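Local coordinates for protein GH3 beta-N-acetylglucosaminidase (Paenibacillaceae, PDB 6K5J) that hydrolyses terminal beta-linked N-acetylglucosamine residues, as a glycoside hydrolase of family 3 with an N-terminal TIM-barrel domain, at residues V393-R398 with V454-I459; I429-T434 with P462-L467. All blocks are in the same frame, centred on the assembly; numbering follows the deposited sequence.

Contact 1. Residues V393-R398 with V454-I459; sequences VWPEVR and VSYNAI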
# COMPACT_ATOMS: atom_id res chain seq x y z
N VAL A 393 -6.55 -23.16 -10.64
CA VAL A 393 -7.15 -22.95 -9.32
C VAL A 393 -6.91 -21.49 -8.94
O VAL A 393 -5.77 -21.05 -8.78
CB VAL A 393 -6.55 -23.91 -8.29
CG1 VAL A 393 -7.30 -23.80 -6.96
CG2 VAL A 393 -6.63 -25.35 -8.81
N TRP A 394 -7.99 -20.73 -8.80
CA TRP A 394 -7.90 -19.28 -8.66
C TRP A 394 -8.40 -18.87 -7.28
O TRP A 394 -9.56 -19.15 -6.95
CB TRP A 394 -8.70 -18.57 -9.75
CG TRP A 394 -8.64 -17.07 -9.63
CD1 TRP A 394 -9.61 -16.25 -9.13
CD2 TRP A 394 -7.55 -16.22 -10.01
NE1 TRP A 394 -9.19 -14.94 -9.16
CE2 TRP A 394 -7.93 -14.90 -9.70
CE3 TRP A 394 -6.29 -16.46 -10.58
CZ2 TRP A 394 -7.09 -13.80 -9.95
CZ3 TRP A 394 -5.46 -15.37 -10.82
CH2 TRP A 394 -5.86 -14.06 -10.50
N PRO A 395 -7.58 -18.22 -6.47
CA PRO A 395 -7.99 -17.84 -5.12
C PRO A 395 -8.66 -16.48 -5.07
O PRO A 395 -8.32 -15.57 -5.83
CB PRO A 395 -6.66 -17.82 -4.35
CG PRO A 395 -5.69 -17.27 -5.39
CD PRO A 395 -6.19 -17.79 -6.75
N GLU A 396 -9.63 -16.34 -4.17
CA GLU A 396 -10.29 -15.06 -3.98
C GLU A 396 -10.38 -14.76 -2.49
O GLU A 396 -10.65 -15.65 -1.68
CB GLU A 396 -11.69 -15.02 -4.63
CG GLU A 396 -12.71 -15.94 -3.99
CD GLU A 396 -14.15 -15.70 -4.47
OE1 GLU A 396 -14.36 -14.88 -5.39
OE2 GLU A 396 -15.06 -16.35 -3.90
N VAL A 397 -10.09 -13.51 -2.13
CA VAL A 397 -10.25 -13.06 -0.76
C VAL A 397 -11.73 -12.91 -0.46
O VAL A 397 -12.47 -12.27 -1.22
CB VAL A 397 -9.49 -11.74 -0.53
CG1 VAL A 397 -9.78 -11.18 0.86
CG2 VAL A 397 -7.99 -11.95 -0.71
N ARG A 398 -12.18 -13.52 0.63
CA ARG A 398 -13.59 -13.47 0.99
C ARG A 398 -13.86 -12.73 2.28
O ARG A 398 -14.92 -12.11 2.41
CB ARG A 398 -14.15 -14.89 1.08
CG ARG A 398 -14.04 -15.60 -0.24
CD ARG A 398 -14.63 -16.97 -0.23
NE ARG A 398 -14.76 -17.47 -1.59
CZ ARG A 398 -14.80 -18.75 -1.92
NH1 ARG A 398 -14.73 -19.67 -0.96
NH2 ARG A 398 -14.92 -19.10 -3.19
N VAL A 454 -2.78 -20.98 -8.64
CA VAL A 454 -2.36 -19.65 -8.24
C VAL A 454 -2.50 -19.60 -6.72
O VAL A 454 -3.60 -19.71 -6.18
CB VAL A 454 -3.21 -18.57 -8.93
CG1 VAL A 454 -2.79 -17.19 -8.44
CG2 VAL A 454 -3.04 -18.64 -10.44
N SER A 455 -1.37 -19.48 -6.02
CA SER A 455 -1.43 -19.39 -4.57
C SER A 455 -1.53 -17.93 -4.14
O SER A 455 -1.19 -17.00 -4.87
CB SER A 455 -0.21 -20.06 -3.92
OG SER A 455 1.00 -19.35 -4.12
N TYR A 456 -2.04 -17.73 -2.93
CA TYR A 456 -2.28 -16.38 -2.40
C TYR A 456 -2.01 -16.45 -0.90
O TYR A 456 -2.88 -16.86 -0.13
CB TYR A 456 -3.69 -15.92 -2.73
CG TYR A 456 -4.00 -14.47 -2.38
CD1 TYR A 456 -4.15 -14.07 -1.06
CD2 TYR A 456 -4.17 -13.52 -3.37
CE1 TYR A 456 -4.44 -12.75 -0.74
CE2 TYR A 456 -4.47 -12.20 -3.06
CZ TYR A 456 -4.60 -11.82 -1.74
OH TYR A 456 -4.90 -10.52 -1.43
N ASN A 457 -0.79 -16.07 -0.51
CA ASN A 457 -0.33 -16.17 0.87
C ASN A 457 -0.65 -17.55 1.47
O ASN A 457 -1.13 -17.67 2.60
CB ASN A 457 -0.92 -15.05 1.73
CG ASN A 457 -0.22 -13.72 1.48
OD1 ASN A 457 0.73 -13.64 0.70
ND2 ASN A 457 -0.70 -12.67 2.12
N ALA A 458 -0.34 -18.60 0.69
CA ALA A 458 -0.43 -19.97 1.19
C ALA A 458 0.41 -20.17 2.45
O ALA A 458 0.09 -21.03 3.28
CB ALA A 458 0.02 -20.94 0.10
N ILE A 459 1.49 -19.40 2.61
CA ILE A 459 2.30 -19.46 3.81
C ILE A 459 1.51 -19.08 5.07
O ILE A 459 1.87 -19.50 6.17
CB ILE A 459 3.54 -18.55 3.65
CG1 ILE A 459 4.46 -18.68 4.87
CG2 ILE A 459 3.12 -17.08 3.45
CD1 ILE A 459 5.91 -18.68 4.58
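Trp394 and Val454 lie side by side on neighbouring parallel strands: the six-membered part of the indole, through CE3, meets Val454 CG2 at 3.9 Å, and CZ3 touches Val454 CG1. The CB of Trp394 points away from 454-459, but with CG anti to the backbone N (chi1 180°) the six-membered ring comes back alongside the Val454 methyls, and Pro395 CD covers one indole face near the rim. Replacing the indole with the methyl of an alanine is likely to strip both Val454 methyls and Pro395 CD of their apolar partner, opening a gap beside Val454 where two inner strands of the sheet pair. Val454 N donates to Val393 O at 3.0 Å, the strand-pairing bond. Pro395 points its ring toward 454-459: CD packs on Val454 CB at 3.8 Å and CG on Tyr456 CB at 3.6 Å. Tyr456 chi1 (-173°) carries the phenol toward Val397; the two side chains cross at about a right angle, Val397 CG2 lying 3.5 Å from Tyr456 CZ. Tyr456 OH is hydrogen-bonded to Arg485 NH1. On the outer side, Arg398 grips Glu396 OE2 side-on with NE and NH2, and NH1 adds a salt bridge to Glu437. Such parallel strand ends, running out into loops, are typical of the C-terminal alpha/beta sandwich domain of family 3 enzymes.

Contact 2. Residues I429-T434 with P462-L467; sequences IGVQPT and PDQAAL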
# COMPACT_ATOMS: atom_id res chain seq x y z
N ILE A 429 -11.60 -20.63 -5.68
CA ILE A 429 -11.70 -21.12 -4.32
C ILE A 429 -11.29 -20.01 -3.36
O ILE A 429 -10.70 -19.00 -3.76
CB ILE A 429 -10.83 -22.38 -4.09
CG1 ILE A 429 -9.34 -22.03 -4.16
CG2 ILE A 429 -11.21 -23.47 -5.10
CD1 ILE A 429 -8.41 -23.14 -3.66
N GLY A 430 -11.65 -20.18 -2.10
CA GLY A 430 -11.27 -19.20 -1.10
C GLY A 430 -9.80 -19.29 -0.75
O GLY A 430 -9.18 -20.35 -0.85
N VAL A 431 -9.24 -18.15 -0.35
CA VAL A 431 -7.86 -18.13 0.14
C VAL A 431 -7.72 -19.09 1.32
O VAL A 431 -6.66 -19.70 1.51
CB VAL A 431 -7.46 -16.69 0.49
CG1 VAL A 431 -6.19 -16.66 1.33
CG2 VAL A 431 -7.27 -15.89 -0.78
N GLN A 432 -8.77 -19.23 2.12
CA GLN A 432 -8.94 -20.34 3.05
C GLN A 432 -10.03 -21.24 2.46
O GLN A 432 -11.22 -21.04 2.73
CB GLN A 432 -9.32 -19.84 4.44
CG GLN A 432 -8.33 -18.82 5.00
CD GLN A 432 -8.91 -18.04 6.17
OE1 GLN A 432 -9.18 -18.60 7.23
NE2 GLN A 432 -9.10 -16.74 5.98
N PRO A 433 -9.67 -22.21 1.63
CA PRO A 433 -10.69 -22.95 0.88
C PRO A 433 -11.55 -23.82 1.79
O PRO A 433 -11.08 -24.36 2.79
CB PRO A 433 -9.87 -23.80 -0.09
CG PRO A 433 -8.57 -24.01 0.61
CD PRO A 433 -8.31 -22.73 1.37
N THR A 434 -12.82 -23.93 1.43
CA THR A 434 -13.73 -24.81 2.15
C THR A 434 -13.38 -26.27 1.89
O THR A 434 -12.65 -26.62 0.96
CB THR A 434 -15.17 -24.54 1.73
OG1 THR A 434 -15.38 -25.05 0.42
CG2 THR A 434 -15.46 -23.04 1.73
N PRO A 462 -3.06 -22.50 6.05
CA PRO A 462 -2.71 -23.94 6.07
C PRO A 462 -3.55 -24.81 5.15
O PRO A 462 -3.02 -25.75 4.55
CB PRO A 462 -2.90 -24.31 7.54
CG PRO A 462 -2.63 -23.03 8.28
CD PRO A 462 -3.24 -21.96 7.41
N ASP A 463 -4.86 -24.56 5.04
CA ASP A 463 -5.69 -25.41 4.18
C ASP A 463 -5.37 -25.20 2.71
O ASP A 463 -5.49 -26.14 1.91
CB ASP A 463 -7.18 -25.13 4.43
CG ASP A 463 -7.61 -25.48 5.84
OD1 ASP A 463 -6.97 -26.36 6.46
OD2 ASP A 463 -8.59 -24.88 6.33
N GLN A 464 -4.97 -23.98 2.33
CA GLN A 464 -4.50 -23.74 0.98
C GLN A 464 -3.20 -24.48 0.72
O GLN A 464 -3.05 -25.15 -0.32
CB GLN A 464 -4.32 -22.24 0.74
CG GLN A 464 -4.03 -21.88 -0.70
CD GLN A 464 -3.62 -20.42 -0.89
OE1 GLN A 464 -2.82 -20.11 -1.76
NE2 GLN A 464 -4.17 -19.52 -0.07
N ALA A 465 -2.24 -24.39 1.64
CA ALA A 465 -0.96 -25.04 1.43
C ALA A 465 -1.11 -26.56 1.40
O ALA A 465 -0.43 -27.25 0.63
CB ALA A 465 0.04 -24.63 2.52
N ALA A 466 -2.01 -27.09 2.23
CA ALA A 466 -2.21 -28.54 2.27
C ALA A 466 -2.81 -29.05 0.96
O ALA A 466 -2.41 -30.11 0.47
CB ALA A 466 -3.11 -28.91 3.45
N LEU A 467 -3.76 -28.31 0.38
CA LEU A 467 -4.29 -28.67 -0.93
C LEU A 467 -3.18 -28.72 -1.97
O LEU A 467 -3.08 -29.67 -2.75
CB LEU A 467 -5.38 -27.69 -1.35
CG LEU A 467 -5.87 -27.79 -2.80
CD1 LEU A 467 -6.37 -29.20 -3.10
CD2 LEU A 467 -6.96 -26.77 -3.09
O HOH W 1 -9.88 -23.04 4.95
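Here the loop leaving the C-terminal end of strand 424-430 packs against the first turns of helix 462-472, a strand-to-helix contact on one side of the mixed sheet. Gln464 carries its polar part. With CG opposite the backbone N (chi1 -171°) and the chain extended beyond it, the amide reaches across to Val431, where NE2 donates to Val431 O at 3.0 Å. The bond is moderately straight (151°) and arrives on a lone pair in the carbonyl plane, the acceptor lying slightly tilted from the Gln464 amide plane. Val431 CG1 also touches NE2, at 3.8 Å, the two side chains crossing obliquely. Pro433 lays its ring against the start of the helix: CD sits 3.7 Å from Gln464 N and 4.0 Å from Asp463 CB. Deeper in, Ile429 and Leu467 meet tip to tip, CD1 to CD2 at 4.0 Å, beside Ile441 and Gln442 of helix 435-447. At the outer rim one water joins the segments, donating to Pro433 O at 2.8 Å and to Asp463 OD2 at 2.6 Å. Val431 O also accepts from Ser461 OG, and Gln464 OE1 takes the N-H of Tyr456. Both ends of the buried amide are therefore engaged, which fixes its rotation and ties the loop to the helix by a polar link, with apolar packing inside and a water bridge outside.

Contacts 1 and 2 have centres about 7 Å apart, and both reach the same mixed sheet, in which strand 390-396 pairs with the edge strand 424-430. The backbone joins them: Ile429 N probably bonds to Trp394 O at 2.8 Å. Gln464 makes the second junction, its OE1 lying 2.8 Å from Tyr456 N, so the helix that follows strand 450-455 connects back to that strand's end as well as to the loop of 429-434. Val431 in turn packs on Pro395, Val397 and Tyr456. The side chain of Tyr456 is about 14 Å from a bound N-acetylglucosamine, too far to touch it.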